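PDB 6NQ4: HAD superfamily hydrolase from Brucella suis biovar 1, which probably acts as a phosphatase of the haloacid dehalogenase superfamily, removing phosphate from a substrate that has not been established. Local coordinates for residues A[59-64]-A[69-74]; A[98-103]-A[228-233]; A[250-255]-A[260-265]. All coordinates share one frame; numbering follows the deposited sequence. Where two conformers were deposited one is given.

Contact 1 of 3, residues A[59-64]-A[69-74]; sequences AALQRA and VTIILV
Leu61 and Ile71 meet because each first torsion sets the main branch beside its own backbone N. In Leu61 CG lies anti to the carbonyl carbon (chi1 -63°), which sends the isobutyl fork out from the helix toward the strand. In Ile71 the same choice raises CG1 from the strand, and a second turn at chi2 brings CD1 round toward the helix. The two chains cross obliquely, Leu61 CD2 lying 4.2 Å from Ile71 CD1 and about as far from its CG2. The other methyl, Leu61 CD1, reaches forward to Leu73 CD2 at 4.3 Å, so the leucine spans two alternate residues of the strand, Ile71 and Leu73, the latter reaching back with its CD2. This is the second half of a right-handed beta-alpha-beta crossover in the Rossmann-like HAD core: helix 55-66 returns across the sheet and strand 70-75 runs back beneath it, at 141° to the local helix direction. Nearer the turn the space narrows, and the small Ala64 suits it, its CB lying 4.1 Å from Val69 CB and 4.2 Å from Ile71 CD1. Ile39 of strand 38-41 touches both Val69 and Ile71. Where the chain leaves the helix, Val69 N donates to Ala64 O over 3.1 Å (159° at the hydrogen), approaching from above the carbonyl plane.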
ATOM      1  N   ALA A  59     -17.662  -8.338   6.771  1.00 21.24           N
ATOM      2  CA  ALA A  59     -18.968  -8.850   6.361  1.00 21.56           C
ATOM      3  C   ALA A  59     -19.365  -8.331   4.981  1.00 23.41           C
ATOM      4  O   ALA A  59     -19.919  -9.080   4.163  1.00 22.93           O
ATOM      5  CB  ALA A  59     -20.019  -8.492   7.410  1.00 23.07           C
ATOM      6  N   ALA A  60     -19.082  -7.056   4.700  1.00 21.82           N
ATOM      7  CA  ALA A  60     -19.397  -6.488   3.392  1.00 22.30           C
ATOM      8  C   ALA A  60     -18.620  -7.187   2.279  1.00 21.60           C
ATOM      9  O   ALA A  60     -19.169  -7.472   1.207  1.00 22.39           O
ATOM     10  CB  ALA A  60     -19.087  -4.993   3.404  1.00 23.08           C
ATOM     11  N   LEU A  61     -17.332  -7.468   2.511  1.00 19.45           N
ATOM     12  CA  LEU A  61     -16.542  -8.179   1.510  1.00 18.56           C
ATOM     13  C   LEU A  61     -17.038  -9.613   1.323  1.00 19.82           C
ATOM     14  O   LEU A  61     -17.115 -10.102   0.190  1.00 20.93           O
ATOM     15  CB  LEU A  61     -15.058  -8.119   1.884  1.00 17.76           C
ATOM     16  CG  LEU A  61     -14.468  -6.704   1.897  1.00 17.73           C
ATOM     17  CD1 LEU A  61     -13.071  -6.750   2.448  1.00 18.83           C
ATOM     18  CD2 LEU A  61     -14.471  -6.045   0.506  1.00 19.24           C
ATOM     19  N   GLN A  62     -17.360 -10.310   2.420  1.00 20.51           N
ATOM     20  CA  GLN A  62     -17.921 -11.656   2.294  1.00 20.78           C
ATOM     21  C   GLN A  62     -19.192 -11.655   1.455  1.00 22.73           C
ATOM     22  O   GLN A  62     -19.384 -12.536   0.604  1.00 22.86           O
ATOM     23  CB  GLN A  62     -18.209 -12.249   3.678  1.00 21.81           C
ATOM     24  CG  GLN A  62     -16.970 -12.585   4.492  1.00 21.47           C
ATOM     25  CD  GLN A  62     -17.345 -12.933   5.921  1.00 23.05           C
ATOM     26  OE1 GLN A  62     -18.217 -12.293   6.513  1.00 24.39           O
ATOM     27  NE2 GLN A  62     -16.712 -13.960   6.474  1.00 24.34           N
ATOM     28  N   ARG A  63     -20.085 -10.691   1.699  1.00 22.93           N
ATOM     29  CA  ARG A  63     -21.339 -10.656   0.958  1.00 24.21           C
ATOM     30  C   ARG A  63     -21.092 -10.414  -0.524  1.00 25.25           C
ATOM     31  O   ARG A  63     -21.752 -11.020  -1.379  1.00 26.03           O
ATOM     32  CB  ARG A  63     -22.268  -9.587   1.537  1.00 25.96           C
ATOM     33  CG  ARG A  63     -22.827  -9.910   2.935  1.00 26.83           C
ATOM     34  CD  ARG A  63     -24.067  -9.073   3.282  1.00 28.25           C
ATOM     35  NE  ARG A  63     -23.811  -7.642   3.138  1.00 29.58           N
ATOM     36  CZ  ARG A  63     -23.177  -6.901   4.046  1.00 31.31           C
ATOM     37  NH1 ARG A  63     -22.747  -7.453   5.173  1.00 29.26           N
ATOM     38  NH2 ARG A  63     -22.974  -5.607   3.825  1.00 31.43           N
ATOM     39  N   ALA A  64     -20.130  -9.550  -0.846  1.00 24.04           N
ATOM     40  CA  ALA A  64     -19.797  -9.319  -2.247  1.00 24.44           C
ATOM     41  C   ALA A  64     -19.273 -10.590  -2.911  1.00 23.58           C
ATOM     42  O   ALA A  64     -19.671 -10.915  -4.037  1.00 23.75           O
ATOM     43  CB  ALA A  64     -18.804  -8.164  -2.378  1.00 24.38           C
ATOM     44  N   VAL A  69     -18.474 -11.435  -6.834  1.00 23.32           N
ATOM     45  CA  VAL A  69     -17.531 -10.345  -7.045  1.00 22.27           C
ATOM     46  C   VAL A  69     -16.162 -10.798  -6.547  1.00 20.97           C
ATOM     47  O   VAL A  69     -16.026 -11.264  -5.412  1.00 22.23           O
ATOM     48  CB  VAL A  69     -18.002  -9.071  -6.319  1.00 22.09           C
ATOM     49  CG1 VAL A  69     -17.006  -7.924  -6.526  1.00 22.30           C
ATOM     50  CG2 VAL A  69     -19.387  -8.657  -6.799  1.00 23.11           C
ATOM     51  N   THR A  70     -15.143 -10.682  -7.397  1.00 19.76           N
ATOM     52  CA  THR A  70     -13.782 -11.038  -6.995  1.00 18.81           C
ATOM     53  C   THR A  70     -13.178  -9.902  -6.169  1.00 17.97           C
ATOM     54  O   THR A  70     -13.270  -8.734  -6.558  1.00 19.88           O
ATOM     55  CB  THR A  70     -12.922 -11.308  -8.234  1.00 20.13           C
ATOM     56  OG1 THR A  70     -13.528 -12.355  -8.994  1.00 21.24           O
ATOM     57  CG2 THR A  70     -11.509 -11.747  -7.853  1.00 20.19           C
ATOM     58  N   ILE A  71     -12.553 -10.239  -5.034  1.00 17.35           N
ATOM     59  CA  ILE A  71     -11.976  -9.243  -4.128  1.00 18.19           C
ATOM     60  C   ILE A  71     -10.457  -9.379  -4.146  1.00 17.40           C
ATOM     61  O   ILE A  71      -9.911 -10.404  -3.720  1.00 17.22           O
ATOM     62  CB  ILE A  71     -12.472  -9.419  -2.684  1.00 19.31           C
ATOM     63  CG1 ILE A  71     -13.998  -9.365  -2.589  1.00 22.16           C
ATOM     64  CG2 ILE A  71     -11.840  -8.358  -1.774  1.00 20.71           C
ATOM     65  CD1 ILE A  71     -14.621  -8.116  -3.111  1.00 23.50           C
ATOM     66  N   ILE A  72      -9.773  -8.332  -4.589  1.00 16.61           N
ATOM     67  CA  ILE A  72      -8.329  -8.230  -4.436  1.00 15.36           C
ATOM     68  C   ILE A  72      -8.079  -7.185  -3.367  1.00 14.84           C
ATOM     69  O   ILE A  72      -8.462  -6.025  -3.540  1.00 16.77           O
ATOM     70  CB  ILE A  72      -7.632  -7.810  -5.742  1.00 17.30           C
ATOM     71  CG1 ILE A  72      -8.142  -8.610  -6.945  1.00 19.12           C
ATOM     72  CG2 ILE A  72      -6.101  -7.904  -5.580  1.00 17.92           C
ATOM     73  CD1 ILE A  72      -7.891 -10.109  -6.915  1.00 18.56           C
ATOM     74  N   LEU A  73      -7.404  -7.568  -2.287  1.00 14.58           N
ATOM     75  CA  LEU A  73      -6.965  -6.567  -1.324  1.00 14.75           C
ATOM     76  C   LEU A  73      -5.652  -5.985  -1.835  1.00 14.95           C
ATOM     77  O   LEU A  73      -4.717  -6.732  -2.140  1.00 17.87           O
ATOM     78  CB  LEU A  73      -6.791  -7.187   0.056  1.00 16.22           C
ATOM     79  CG  LEU A  73      -8.063  -7.817   0.631  1.00 16.53           C
ATOM     80  CD1 LEU A  73      -7.790  -8.357   2.033  1.00 19.57           C
ATOM     81  CD2 LEU A  73      -9.189  -6.799   0.648  1.00 19.59           C
ATOM     82  N   VAL A  74      -5.596  -4.668  -1.999  1.00 14.94           N
ATOM     83  CA  VAL A  74      -4.455  -3.993  -2.602  1.00 15.00           C
ATOM     84  C   VAL A  74      -3.933  -3.012  -1.559  1.00 14.26           C
ATOM     85  O   VAL A  74      -4.634  -2.057  -1.191  1.00 16.97           O
ATOM     86  CB  VAL A  74      -4.854  -3.271  -3.899  1.00 15.74           C
ATOM     87  CG1 VAL A  74      -3.646  -2.574  -4.530  1.00 17.97           C
ATOM     88  CG2 VAL A  74      -5.506  -4.256  -4.900  1.00 18.20           C
TER

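Contact 2 of 3, residues A[98-103]-A[228-233]; sequences YDRVVT and VESIRG
Arg100 meets Ile231 and Ser230 where edge strand 100-103 of the Rossmann-like HAD sheet passes the C-terminal end of helix 218-232. From CB, which points toward the helix, the arginine runs extended through CG to CD and bends at chi3 (-103°), which brings its polar end alongside Ile231. There NE lies 4.0 Å from Ile231 CD1, and NH1 is 3.9 Å from Ile231 CG1, which sits over one face of the guanidinium. The two side chains slide past each other in opposite directions, an apolar flank against the flat face of a charged group. Such a pair suits a sheet margin, since the arginine can cover the isoleucine while NH1 still reaches a water. Asp99 adds its CB, 4.0 Å from Ile231 CD1, while its carboxylate turns to other partners, a salt bridge to Arg65 and a hydrogen bond to Ile71 N. Ser230, a small polar residue on the exposed side of the helix, has two conformers; in one of them its OG stands near the guanidinium plane, but a link to Arg100 through water is doubtful. The water itself lies in that plane, at the guanidinium edge, and accepts from Arg100 NH1 at 2.6 Å.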
ATOM      1  N   TYR A  98     -11.760 -12.511   0.964  1.00 17.12           N
ATOM      2  CA  TYR A  98     -11.004 -11.986  -0.160  1.00 16.79           C
ATOM      3  C   TYR A  98     -10.545 -13.149  -1.025  1.00 16.74           C
ATOM      4  O   TYR A  98     -10.522 -14.306  -0.586  1.00 19.06           O
ATOM      5  CB  TYR A  98      -9.809 -11.132   0.335  1.00 16.91           C
ATOM      6  CG  TYR A  98      -8.862 -11.898   1.246  1.00 16.66           C
ATOM      7  CD1 TYR A  98      -9.098 -11.977   2.615  1.00 16.76           C
ATOM      8  CD2 TYR A  98      -7.749 -12.561   0.733  1.00 18.21           C
ATOM      9  CE1 TYR A  98      -8.247 -12.700   3.449  1.00 18.33           C
ATOM     10  CE2 TYR A  98      -6.906 -13.281   1.548  1.00 17.82           C
ATOM     11  CZ  TYR A  98      -7.150 -13.358   2.904  1.00 17.69           C
ATOM     12  OH  TYR A  98      -6.283 -14.076   3.709  1.00 20.29           O
ATOM     13  N   ASP A  99     -10.175 -12.833  -2.263  1.00 17.82           N
ATOM     14  CA  ASP A  99      -9.608 -13.826  -3.164  1.00 17.65           C
ATOM     15  C   ASP A  99      -8.091 -13.808  -3.179  1.00 18.09           C
ATOM     16  O   ASP A  99      -7.468 -14.876  -3.180  1.00 20.90           O
ATOM     17  CB  ASP A  99     -10.136 -13.604  -4.584  1.00 18.78           C
ATOM     18  CG  ASP A  99     -11.605 -13.944  -4.704  1.00 20.56           C
ATOM     19  OD1 ASP A  99     -11.903 -15.118  -5.015  1.00 23.93           O
ATOM     20  OD2 ASP A  99     -12.452 -13.054  -4.451  1.00 20.02           O
ATOM     21  N   ARG A 100      -7.483 -12.622  -3.156  1.00 16.78           N
ATOM     22  CA  ARG A 100      -6.034 -12.512  -3.229  1.00 17.63           C
ATOM     23  C   ARG A 100      -5.613 -11.185  -2.622  1.00 15.61           C
ATOM     24  O   ARG A 100      -6.407 -10.236  -2.568  1.00 16.63           O
ATOM     25  CB  ARG A 100      -5.519 -12.641  -4.673  1.00 23.02           C
ATOM     26  CG  ARG A 100      -4.449 -13.717  -4.779  1.00 33.25           C
ATOM     27  CD  ARG A 100      -3.854 -13.848  -6.158  1.00 37.17           C
ATOM     28  NE  ARG A 100      -4.375 -14.997  -6.880  1.00 41.74           N
ATOM     29  CZ  ARG A 100      -4.043 -15.269  -8.134  1.00 43.36           C
ATOM     30  NH1 ARG A 100      -4.546 -16.332  -8.751  1.00 45.31           N
ATOM     31  NH2 ARG A 100      -3.205 -14.460  -8.769  1.00 43.77           N
ATOM     32  N   VAL A 101      -4.361 -11.146  -2.143  1.00 15.37           N
ATOM     33  CA  VAL A 101      -3.722  -9.928  -1.646  1.00 14.91           C
ATOM     34  C   VAL A 101      -2.589  -9.564  -2.592  1.00 15.61           C
ATOM     35  O   VAL A 101      -1.791 -10.437  -2.972  1.00 17.16           O
ATOM     36  CB  VAL A 101      -3.181 -10.133  -0.219  1.00 15.89           C
ATOM     37  CG1 VAL A 101      -2.447  -8.879   0.263  1.00 17.29           C
ATOM     38  CG2 VAL A 101      -4.321 -10.463   0.742  1.00 17.88           C
ATOM     39  N   VAL A 102      -2.534  -8.293  -2.995  1.00 13.84           N
ATOM     40  CA  VAL A 102      -1.426  -7.743  -3.770  1.00 14.34           C
ATOM     41  C   VAL A 102      -0.854  -6.574  -2.990  1.00 12.68           C
ATOM     42  O   VAL A 102      -1.590  -5.658  -2.619  1.00 15.34           O
ATOM     43  CB  VAL A 102      -1.889  -7.294  -5.168  1.00 15.85           C
ATOM     44  CG1 VAL A 102      -0.768  -6.557  -5.884  1.00 19.01           C
ATOM     45  CG2 VAL A 102      -2.358  -8.505  -5.990  1.00 17.71           C
ATOM     46  N   THR A 103       0.447  -6.603  -2.737  1.00 13.23           N
ATOM     47  CA  THR A 103       1.078  -5.579  -1.915  1.00 12.90           C
ATOM     48  C   THR A 103       2.082  -4.767  -2.719  1.00 14.00           C
ATOM     49  O   THR A 103       2.619  -5.211  -3.742  1.00 14.18           O
ATOM     50  CB  THR A 103       1.781  -6.160  -0.679  1.00 13.51           C
ATOM     51  OG1 THR A 103       3.025  -6.768  -1.086  1.00 13.67           O
ATOM     52  CG2 THR A 103       0.922  -7.172   0.042  1.00 14.40           C
ATOM     53  N   VAL A 228      -6.999 -10.533 -10.953  1.00 21.87           N
ATOM     54  CA  VAL A 228      -8.422 -10.691 -11.263  0.57 21.26           C
ATOM     55  C   VAL A 228      -8.609 -11.485 -12.548  1.00 22.05           C
ATOM     56  O   VAL A 228      -9.495 -12.339 -12.653  1.00 22.87           O
ATOM     57  CB  VAL A 228      -9.107  -9.320 -11.393  0.57 22.09           C
ATOM     58  CG1 VAL A 228     -10.565  -9.514 -11.822  0.57 23.76           C
ATOM     59  CG2 VAL A 228      -9.036  -8.553 -10.127  0.57 22.85           C
ATOM     60  N   GLU A 229      -7.810 -11.158 -13.572  1.00 21.32           N
ATOM     61  CA  GLU A 229      -8.015 -11.797 -14.865  1.00 22.11           C
ATOM     62  C   GLU A 229      -7.687 -13.275 -14.790  1.00 22.98           C
ATOM     63  O   GLU A 229      -8.368 -14.106 -15.416  1.00 24.01           O
ATOM     64  CB  GLU A 229      -7.217 -11.070 -15.946  1.00 23.31           C
ATOM     65  CG  GLU A 229      -7.789  -9.678 -16.194  1.00 27.69           C
ATOM     66  CD  GLU A 229      -7.165  -8.949 -17.352  1.00 33.48           C
ATOM     67  OE1 GLU A 229      -5.960  -9.174 -17.629  1.00 36.10           O
ATOM     68  OE2 GLU A 229      -7.887  -8.135 -17.973  1.00 33.76           O
ATOM     69  N   SER A 230      -6.692 -13.633 -13.990  1.00 24.01           N
ATOM     70  CA  SER A 230      -6.405 -15.047 -13.804  0.68 25.81           C
ATOM     71  C   SER A 230      -7.523 -15.737 -13.031  1.00 25.48           C
ATOM     72  O   SER A 230      -7.946 -16.835 -13.402  1.00 27.18           O
ATOM     73  CB  SER A 230      -5.058 -15.236 -13.111  0.68 27.03           C
ATOM     74  OG  SER A 230      -4.765 -16.619 -13.011  0.68 27.01           O
ATOM     75  N   ILE A 231      -8.022 -15.098 -11.965  1.00 24.20           N
ATOM     76  CA  ILE A 231      -9.093 -15.682 -11.158  1.00 24.04           C
ATOM     77  C   ILE A 231     -10.366 -15.849 -11.978  1.00 23.13           C
ATOM     78  O   ILE A 231     -11.026 -16.890 -11.918  1.00 25.61           O
ATOM     79  CB  ILE A 231      -9.336 -14.835  -9.893  1.00 23.73           C
ATOM     80  CG1 ILE A 231      -8.161 -14.986  -8.930  1.00 26.08           C
ATOM     81  CG2 ILE A 231     -10.655 -15.225  -9.210  1.00 25.51           C
ATOM     82  CD1 ILE A 231      -8.063 -13.873  -7.949  1.00 26.41           C
ATOM     83  N   ARG A 232     -10.719 -14.840 -12.777  1.00 23.76           N
ATOM     84  CA  ARG A 232     -11.994 -14.854 -13.482  1.00 24.26           C
ATOM     85  C   ARG A 232     -11.923 -15.530 -14.844  1.00 25.43           C
ATOM     86  O   ARG A 232     -12.970 -15.795 -15.446  1.00 27.13           O
ATOM     87  CB  ARG A 232     -12.575 -13.436 -13.572  1.00 23.20           C
ATOM     88  CG  ARG A 232     -12.919 -12.848 -12.189  1.00 23.16           C
ATOM     89  CD  ARG A 232     -13.683 -11.533 -12.272  1.00 23.77           C
ATOM     90  NE  ARG A 232     -15.041 -11.727 -12.768  1.00 24.02           N
ATOM     91  CZ  ARG A 232     -16.065 -12.096 -12.005  1.00 23.80           C
ATOM     92  NH1 ARG A 232     -15.884 -12.330 -10.709  1.00 24.02           N
ATOM     93  NH2 ARG A 232     -17.270 -12.243 -12.541  1.00 26.17           N
ATOM     94  N   GLY A 233     -10.722 -15.839 -15.326  1.00 26.31           N
ATOM     95  CA  GLY A 233     -10.570 -16.637 -16.526  1.00 26.87           C
ATOM     96  C   GLY A 233     -10.622 -15.869 -17.821  1.00 30.63           C
ATOM     97  O   GLY A 233     -10.783 -16.486 -18.885  1.00 34.03           O
TER
HETATM   98  O   HOH W   1      -3.643 -17.404 -10.986  1.00 47.94           O

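Contact 3 of 3, residues A[250-255]-A[260-265]; sequences TDVKGA and LDVLYI
The beta-alpha-beta unit formed by strand 241-245, helix 248-258 and strand 261-265 is closed here, where Val252 and Ala255 of the helix settle on Val262 and Tyr264 of the strand. Val252 uses both branches: CG1 is 4.0 Å from Val262 CG1, the two side chains crossing at about a right angle, and CG2 is 3.8 Å from Tyr264 CD1, meeting the ring obliquely. Val262 has two conformers; in the one described here its CG2 also lies 4.0 Å from Ala255 CB. A short side chain suits position 255, for the helix comes close to the strand at this end and the methyl also touches Leu260 CB at 4.1 Å. The local axes run at 168°, nearly antiparallel, as expected for the helix of a Rossmann-like HAD domain that returns across a parallel sheet. At the turn, Leu260 N donates to Ala255 O over 2.8 Å, nearly straight at 169°, although the donor lies well above the carbonyl plane. Asp246 and Asp251 belong to the GDxxxxD sequence of HAD motif IV, whose acidic residues in relatives serve a site that normally holds magnesium. Here a sodium ion is bound by Asp42, Trp44 and Asp246, and the side chain of Asp251 is about 4 Å from it. Asp251 OD1 forms a salt bridge with Lys215 and its OD2 accepts from Gly247 N, so both carboxylate oxygens are engaged. On the strand, Tyr264 also meets the ring of His270.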
ATOM      1  N   THR A 250      -3.302   8.011  -2.523  1.00 22.48           N
ATOM      2  CA  THR A 250      -2.938   6.634  -2.856  1.00 20.74           C
ATOM      3  C   THR A 250      -4.118   5.943  -3.525  1.00 19.78           C
ATOM      4  O   THR A 250      -4.084   5.724  -4.736  1.00 21.02           O
ATOM      5  CB  THR A 250      -2.464   5.855  -1.620  1.00 20.43           C
ATOM      6  OG1 THR A 250      -3.432   5.991  -0.564  1.00 21.96           O
ATOM      7  CG2 THR A 250      -1.108   6.365  -1.111  1.00 20.49           C
ATOM      8  N   ASP A 251      -5.180   5.625  -2.778  1.00 19.14           N
ATOM      9  CA  ASP A 251      -6.294   4.840  -3.314  1.00 19.92           C
ATOM     10  C   ASP A 251      -7.109   5.612  -4.342  1.00 20.59           C
ATOM     11  O   ASP A 251      -7.482   5.062  -5.388  1.00 21.20           O
ATOM     12  CB  ASP A 251      -7.222   4.426  -2.176  1.00 19.32           C
ATOM     13  CG  ASP A 251      -6.497   3.686  -1.093  1.00 21.00           C
ATOM     14  OD1 ASP A 251      -6.037   2.566  -1.379  1.00 22.63           O
ATOM     15  OD2 ASP A 251      -6.364   4.224   0.025  1.00 21.24           O
ATOM     16  N   VAL A 252      -7.455   6.866  -4.046  1.00 21.63           N
ATOM     17  CA  VAL A 252      -8.319   7.609  -4.966  1.00 21.21           C
ATOM     18  C   VAL A 252      -7.559   7.976  -6.233  1.00 22.78           C
ATOM     19  O   VAL A 252      -8.003   7.698  -7.355  1.00 23.96           O
ATOM     20  CB  VAL A 252      -8.944   8.842  -4.284  1.00 23.02           C
ATOM     21  CG1 VAL A 252      -9.782   9.635  -5.286  1.00 23.84           C
ATOM     22  CG2 VAL A 252      -9.781   8.423  -3.069  1.00 25.42           C
ATOM     23  N   LYS A 253      -6.404   8.616  -6.068  1.00 22.24           N
ATOM     24  CA  LYS A 253      -5.587   8.964  -7.219  1.00 21.59           C
ATOM     25  C   LYS A 253      -5.184   7.720  -8.006  1.00 21.34           C
ATOM     26  O   LYS A 253      -5.202   7.729  -9.243  1.00 21.45           O
ATOM     27  CB  LYS A 253      -4.350   9.735  -6.765  1.00 23.13           C
ATOM     28  CG  LYS A 253      -3.430  10.110  -7.909  1.00 24.53           C
ATOM     29  CD  LYS A 253      -2.240  10.925  -7.433  1.00 28.39           C
ATOM     30  CE  LYS A 253      -1.189  11.040  -8.522  1.00 30.10           C
ATOM     31  NZ  LYS A 253      -1.778  11.511  -9.806  1.00 32.05           N
ATOM     32  N   GLY A 254      -4.816   6.639  -7.306  1.00 20.39           N
ATOM     33  CA  GLY A 254      -4.367   5.445  -8.009  1.00 20.65           C
ATOM     34  C   GLY A 254      -5.459   4.829  -8.860  1.00 21.48           C
ATOM     35  O   GLY A 254      -5.246   4.500 -10.030  1.00 20.85           O
ATOM     36  N   ALA A 255      -6.647   4.665  -8.284  1.00 22.20           N
ATOM     37  CA  ALA A 255      -7.749   4.092  -9.046  1.00 23.94           C
ATOM     38  C   ALA A 255      -8.132   4.991 -10.217  1.00 25.15           C
ATOM     39  O   ALA A 255      -8.309   4.514 -11.347  1.00 24.48           O
ATOM     40  CB  ALA A 255      -8.943   3.853  -8.128  1.00 24.92           C
ATOM     41  N   LEU A 260     -10.336   3.440 -12.995  1.00 24.71           N
ATOM     42  CA  LEU A 260     -11.354   2.750 -12.213  1.00 22.91           C
ATOM     43  C   LEU A 260     -12.237   3.738 -11.464  1.00 24.86           C
ATOM     44  O   LEU A 260     -11.769   4.779 -10.986  1.00 27.59           O
ATOM     45  CB  LEU A 260     -10.722   1.833 -11.158  1.00 22.49           C
ATOM     46  CG  LEU A 260      -9.598   0.918 -11.645  1.00 22.61           C
ATOM     47  CD1 LEU A 260      -9.092   0.071 -10.476  1.00 25.48           C
ATOM     48  CD2 LEU A 260     -10.033   0.037 -12.817  1.00 23.36           C
ATOM     49  N   ASP A 261     -13.515   3.378 -11.340  1.00 25.17           N
ATOM     50  CA  ASP A 261     -14.398   4.031 -10.380  1.00 26.36           C
ATOM     51  C   ASP A 261     -13.859   3.817  -8.969  1.00 25.15           C
ATOM     52  O   ASP A 261     -13.216   2.803  -8.670  1.00 24.18           O
ATOM     53  CB  ASP A 261     -15.797   3.419 -10.455  1.00 28.15           C
ATOM     54  CG  ASP A 261     -16.527   3.725 -11.767  1.00 31.11           C
ATOM     55  OD1 ASP A 261     -16.058   4.558 -12.589  1.00 34.17           O
ATOM     56  OD2 ASP A 261     -17.600   3.118 -11.973  1.00 31.02           O
ATOM     57  N   VAL A 262     -14.139   4.770  -8.086  1.00 24.46           N
ATOM     58  CA  VAL A 262     -13.617   4.679  -6.736  0.55 25.41           C
ATOM     59  C   VAL A 262     -14.712   4.951  -5.725  1.00 24.51           C
ATOM     60  O   VAL A 262     -15.611   5.778  -5.925  1.00 25.71           O
ATOM     61  CB  VAL A 262     -12.329   5.501  -6.486  0.55 27.84           C
ATOM     62  CG1 VAL A 262     -12.636   6.966  -6.313  0.55 28.70           C
ATOM     63  CG2 VAL A 262     -11.569   4.958  -5.267  0.55 27.38           C
ATOM     64  N   LEU A 263     -14.652   4.183  -4.648  1.00 23.96           N
ATOM     65  CA  LEU A 263     -15.463   4.378  -3.457  1.00 23.24           C
ATOM     66  C   LEU A 263     -14.524   4.863  -2.357  1.00 22.58           C
ATOM     67  O   LEU A 263     -13.623   4.127  -1.933  1.00 22.39           O
ATOM     68  CB  LEU A 263     -16.140   3.073  -3.044  1.00 23.56           C
ATOM     69  CG  LEU A 263     -16.831   3.079  -1.680  1.00 25.40           C
ATOM     70  CD1 LEU A 263     -17.949   4.102  -1.648  1.00 27.45           C
ATOM     71  CD2 LEU A 263     -17.374   1.713  -1.340  1.00 25.93           C
ATOM     72  N   TYR A 264     -14.728   6.099  -1.904  1.00 22.54           N
ATOM     73  CA  TYR A 264     -13.889   6.718  -0.884  1.00 24.43           C
ATOM     74  C   TYR A 264     -14.486   6.452   0.492  1.00 24.13           C
ATOM     75  O   TYR A 264     -15.684   6.658   0.711  1.00 26.57           O
ATOM     76  CB  TYR A 264     -13.821   8.226  -1.150  1.00 26.47           C
ATOM     77  CG  TYR A 264     -13.018   9.074  -0.176  1.00 27.47           C
ATOM     78  CD1 TYR A 264     -11.699   8.766   0.136  1.00 27.53           C
ATOM     79  CD2 TYR A 264     -13.571  10.222   0.385  1.00 27.81           C
ATOM     80  CE1 TYR A 264     -10.963   9.561   1.005  1.00 27.67           C
ATOM     81  CE2 TYR A 264     -12.845  11.016   1.243  1.00 28.40           C
ATOM     82  CZ  TYR A 264     -11.544  10.691   1.549  1.00 29.00           C
ATOM     83  OH  TYR A 264     -10.834  11.510   2.407  1.00 30.83           O
ATOM     84  N   ILE A 265     -13.648   5.988   1.417  1.00 22.97           N
ATOM     85  CA  ILE A 265     -14.062   5.734   2.792  1.00 22.85           C
ATOM     86  C   ILE A 265     -13.785   7.019   3.567  1.00 23.90           C
ATOM     87  O   ILE A 265     -12.673   7.256   4.048  1.00 23.03           O
ATOM     88  CB  ILE A 265     -13.345   4.518   3.381  1.00 22.96           C
ATOM     89  CG1 ILE A 265     -13.586   3.293   2.489  1.00 24.01           C
ATOM     90  CG2 ILE A 265     -13.840   4.232   4.812  1.00 23.52           C
ATOM     91  CD1 ILE A 265     -15.069   2.978   2.263  1.00 25.25           C
TER

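Overall arrangement
All three contacts bring a helix against the same parallel sheet. Contacts 1 and 3 are buried, each the closing half of a beta-alpha-beta unit, with apolar side chains, aliphatic in contact 1 and joined by a tyrosine ring in contact 3, and one backbone hydrogen bond at the turn; their centres lie about 16 Å apart. Contact 2 lies at the surface, joins segments distant in sequence, and rests on the flank of an arginine and an aspartate CB against an isoleucine, without a direct hydrogen bond. It adjoins contact 1, because strands 70-75 and 100-103 are neighbours: Leu73 O lies 2.8 Å from Val102 N, a probable hydrogen bond. Of the three, contact 3 comes nearest the sodium site, through Asp251.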